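Local structure of putative HAD-hydrolase YfnB (Bacillus subtilis, 3ED5) at residues 68-71 with 72-75; 89-92 with 93-96. The protein probably hydrolyses phosphate esters as a member of the haloacid dehalogenase-like superfamily, perhaps acting as a 5'-nucleotidase. All blocks are in the same frame, centred on the assembly; numbering follows the deposited sequence. Where two conformers were deposited one is given.

Contact 1 of 2, residues 68-71 with 72-75; sequences EVVN and TRFS. With FMT (formic acid), chain F; FMT (formic acid), chain B.
The carbonyl oxygen of Glu-68 is gripped twice by Thr-72, one helical turn on. The stronger bond comes from the side-chain hydroxyl, with Thr-72 OG1 donating to Glu-68 O at 2.6 Å, tilted 30° from the carbonyl plane; the backbone N of Thr-72 adds a weak bond to the same oxygen. A chi1 of 60° turns OG1 back over the preceding turn, within reach of Glu-68 O. Threonine suits this partly exposed place: its hydroxyl adds a short bond where the backbone N of Thr-72 makes only weak ones, just before a kink. Beyond it, the N of Phe-74 lacks a bond to the turn before, and a water takes over, accepting from Phe-74 N at 2.9 Å and donating to Val-70 O at 2.8 Å. On the buried side, Val-70 and Arg-73 run side by side. Val-70 CG1 lies 3.7 Å above the guanidinium plane of Arg-73, offset toward its rim, while the extended arginine chain carries the charge past the valine. Arg-73 NH1 donates to O1 of a formate at 2.9 Å, and NH2 reaches the same oxygen at 3.1 Å; Glu-91 and Asn-52 also bind this guanidinium. A buried arginine with a valine methyl over one face, and with Glu-91 and a probably ionised formate at its nitrogens, would be expected to stay charged and well fixed.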
# COMPACT_ATOMS: atom_id res chain seq x y z
N GLU A 68 -13.34 6.75 9.02
CA GLU A 68 -14.49 7.25 8.25
C GLU A 68 -14.47 6.68 6.84
O GLU A 68 -15.51 6.28 6.31
CB GLU A 68 -14.55 8.79 8.18
CG GLU A 68 -15.65 9.27 7.20
CD GLU A 68 -15.94 10.75 7.27
OE1 GLU A 68 -15.22 11.46 8.01
OE2 GLU A 68 -16.89 11.21 6.59
N VAL A 69 -13.28 6.62 6.24
CA VAL A 69 -13.11 6.02 4.89
C VAL A 69 -13.68 4.60 4.89
O VAL A 69 -14.57 4.26 4.07
CB VAL A 69 -11.60 5.96 4.45
CG1 VAL A 69 -11.41 5.09 3.17
CG2 VAL A 69 -11.05 7.38 4.23
N VAL A 70 -13.19 3.76 5.80
CA VAL A 70 -13.50 2.33 5.67
C VAL A 70 -14.92 2.02 6.13
O VAL A 70 -15.52 1.10 5.60
CB VAL A 70 -12.49 1.38 6.35
CG1 VAL A 70 -11.08 1.57 5.71
CG2 VAL A 70 -12.49 1.56 7.88
N ASN A 71 -15.42 2.81 7.09
CA ASN A 71 -16.78 2.60 7.64
C ASN A 71 -17.88 3.27 6.85
O ASN A 71 -19.08 3.08 7.16
CB ASN A 71 -16.84 2.96 9.13
CG ASN A 71 -16.02 2.00 9.95
OD1 ASN A 71 -16.00 0.81 9.67
ND2 ASN A 71 -15.32 2.51 10.96
N THR A 72 -17.51 4.06 5.85
CA THR A 72 -18.57 4.61 4.99
C THR A 72 -18.58 4.11 3.55
O THR A 72 -19.61 4.27 2.87
CB THR A 72 -18.63 6.15 5.01
OG1 THR A 72 -17.39 6.67 4.55
CG2 THR A 72 -18.89 6.68 6.42
N ARG A 73 -17.49 3.54 3.06
CA ARG A 73 -17.40 3.22 1.63
C ARG A 73 -18.53 2.25 1.21
O ARG A 73 -19.16 2.46 0.16
CB ARG A 73 -16.02 2.66 1.25
CG ARG A 73 -15.63 1.40 2.04
CD ARG A 73 -14.10 1.15 1.87
NE ARG A 73 -13.60 0.08 2.74
CZ ARG A 73 -12.33 -0.33 2.71
NH1 ARG A 73 -11.49 0.19 1.80
NH2 ARG A 73 -11.93 -1.30 3.53
N PHE A 74 -18.80 1.24 2.02
CA PHE A 74 -19.85 0.25 1.60
C PHE A 74 -21.26 0.77 1.76
O PHE A 74 -22.15 0.38 1.00
CB PHE A 74 -19.69 -1.10 2.29
CG PHE A 74 -18.41 -1.77 1.93
CD1 PHE A 74 -18.22 -2.27 0.65
CD2 PHE A 74 -17.36 -1.86 2.86
CE1 PHE A 74 -16.96 -2.86 0.30
CE2 PHE A 74 -16.15 -2.44 2.51
CZ PHE A 74 -15.94 -2.92 1.24
N SER A 75 -21.49 1.63 2.74
CA SER A 75 -22.80 2.26 2.83
C SER A 75 -22.99 3.30 1.72
O SER A 75 -24.09 3.38 1.15
CB SER A 75 -23.08 2.85 4.21
OG SER A 75 -21.93 3.49 4.71
C FMT F . -16.25 6.25 11.42
O1 FMT F . -16.13 5.20 12.04
O2 FMT F . -15.62 7.28 11.67
C FMT B . -8.14 -1.39 2.78
O1 FMT B . -9.15 -1.55 2.11
O2 FMT B . -8.17 -1.11 3.97
O HOH W 1 -18.23 0.83 4.86

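Contact 2 of 2, residues 89-92 with 93-96; sequences LLEQ and KYRR. With FMT (formic acid), chain B.
Bends at chi2 (65°) and again at chi3 curl Arg-95 back along its own helix, and a matching bend at chi2 of Glu-91 (62°) brings the carboxylate alongside, so that the two side chains point the same way. The guanidinium meets the acid side-on: Arg-95 NH2 donates to the syn lone pair of Glu-91 OE2 (2.8 Å), and Arg-95 NE reaches the same OE2 at 2.9 Å, nearly along its C-O axis. OE2 lies in the guanidinium plane, although the carboxylate itself is turned 59° from it. The other oxygen, Glu-91 OE1, approaches Tyr-94 CD2 at 3.7 Å and forms a salt bridge with Arg-73, so this buried acid faces two arginines. The same Arg-95 NH2 also donates to O2 of a bound formate at 2.8 Å, likewise in the guanidinium plane, while NH1 has Thr-131 as a partner. With an alanine here in place of the arginine, Glu-91 OE2 would probably lose both of these donors and the formate one of its charged partners. On the outer side, Leu-89 CD1 packs against Lys-93 CE at 4.0 Å; the long aliphatic chain of lysine can cover the leucine while its ammonium pairs with Asp-35. Under these side chains the backbone is regular, with Tyr-94 N bonded to Leu-90 O at 2.9 Å. The glutamate-arginine pair is a classic i to i+4 salt bridge of an alpha-helix, here in the helical cap domain that accompanies the Rossmann-like core of many HAD hydrolases.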
# COMPACT_ATOMS: atom_id res chain seq x y z
N LEU A 89 -20.71 -2.41 9.88
CA LEU A 89 -20.92 -3.85 9.86
C LEU A 89 -20.40 -4.46 8.54
O LEU A 89 -19.74 -5.53 8.56
CB LEU A 89 -22.40 -4.19 10.14
CG LEU A 89 -22.85 -5.65 9.96
CD1 LEU A 89 -22.26 -6.59 11.02
CD2 LEU A 89 -24.38 -5.75 10.00
N LEU A 90 -20.65 -3.78 7.41
CA LEU A 90 -20.22 -4.31 6.12
C LEU A 90 -18.70 -4.31 6.05
O LEU A 90 -18.07 -5.27 5.57
CB LEU A 90 -20.83 -3.50 4.96
CG LEU A 90 -22.31 -3.74 4.67
CD1 LEU A 90 -22.80 -2.55 3.85
CD2 LEU A 90 -22.53 -5.05 3.93
N GLU A 91 -18.11 -3.25 6.60
CA GLU A 91 -16.64 -3.14 6.62
C GLU A 91 -16.02 -4.23 7.49
O GLU A 91 -15.02 -4.84 7.11
CB GLU A 91 -16.24 -1.75 7.09
CG GLU A 91 -14.75 -1.61 7.60
CD GLU A 91 -13.69 -1.92 6.52
OE1 GLU A 91 -13.96 -1.93 5.30
OE2 GLU A 91 -12.51 -2.10 6.93
N GLN A 92 -16.62 -4.50 8.65
CA GLN A 92 -16.12 -5.55 9.50
C GLN A 92 -16.11 -6.91 8.76
O GLN A 92 -15.15 -7.68 8.87
CB GLN A 92 -16.97 -5.57 10.77
CG GLN A 92 -16.79 -6.71 11.72
CD GLN A 92 -17.84 -6.61 12.83
OE1 GLN A 92 -17.72 -5.79 13.75
NE2 GLN A 92 -18.91 -7.40 12.72
N LYS A 93 -17.17 -7.18 7.99
CA LYS A 93 -17.23 -8.45 7.22
C LYS A 93 -16.19 -8.48 6.09
O LYS A 93 -15.48 -9.47 5.90
CB LYS A 93 -18.65 -8.68 6.65
CG LYS A 93 -19.68 -8.98 7.71
CD LYS A 93 -21.09 -8.92 7.11
CE LYS A 93 -22.14 -9.32 8.12
NZ LYS A 93 -22.77 -10.63 7.78
N TYR A 94 -16.11 -7.38 5.35
CA TYR A 94 -15.15 -7.22 4.29
C TYR A 94 -13.73 -7.40 4.83
O TYR A 94 -12.87 -8.10 4.21
CB TYR A 94 -15.26 -5.80 3.77
CG TYR A 94 -14.28 -5.50 2.67
CD1 TYR A 94 -14.42 -6.12 1.45
CD2 TYR A 94 -13.22 -4.60 2.86
CE1 TYR A 94 -13.57 -5.84 0.40
CE2 TYR A 94 -12.34 -4.30 1.77
CZ TYR A 94 -12.54 -4.96 0.55
OH TYR A 94 -11.78 -4.77 -0.57
N ARG A 95 -13.50 -6.77 5.97
CA ARG A 95 -12.15 -6.74 6.59
C ARG A 95 -11.63 -8.17 6.87
O ARG A 95 -10.44 -8.48 6.66
CB ARG A 95 -12.22 -5.92 7.91
CG ARG A 95 -10.93 -5.88 8.75
CD ARG A 95 -9.81 -5.16 8.02
NE ARG A 95 -10.20 -3.87 7.40
CZ ARG A 95 -9.41 -3.16 6.60
NH1 ARG A 95 -8.16 -3.57 6.36
NH2 ARG A 95 -9.83 -2.02 6.04
N ARG A 96 -12.51 -9.01 7.41
CA ARG A 96 -12.15 -10.39 7.70
C ARG A 96 -11.71 -11.13 6.43
O ARG A 96 -10.67 -11.82 6.43
CB ARG A 96 -13.27 -11.11 8.43
CG ARG A 96 -12.81 -12.43 9.01
CD ARG A 96 -12.94 -13.56 8.01
NE ARG A 96 -14.33 -13.97 7.89
CZ ARG A 96 -14.73 -15.10 7.31
NH1 ARG A 96 -13.84 -15.94 6.77
NH2 ARG A 96 -16.03 -15.39 7.28
C FMT B . -8.14 -1.39 2.78
O1 FMT B . -9.15 -1.55 2.11
O2 FMT B . -8.17 -1.11 3.97

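Contacts 1 and 2 lie on successive helices, 66-80 and 87-98, with centres about 10 Å apart. Glu-91 joins them electrostatically: its OE1 takes Arg-73 NH2 at 2.8 Å, which ties helix to helix. Arg-73 NH2 and Arg-95 NH2 come within 3.4 Å of each other, a closeness probably eased by the shared carboxylate and by one formate that both arginines bind. Beside this polar cluster, Phe-74 CZ packs on Tyr-94 CG at 3.4 Å. The formate probably comes from the crystallisation liquor; its position between two arginines is consistent with a pocket that can take a small anion. Both contacts lie away from Asp-13, the nucleophile inferred by similarity.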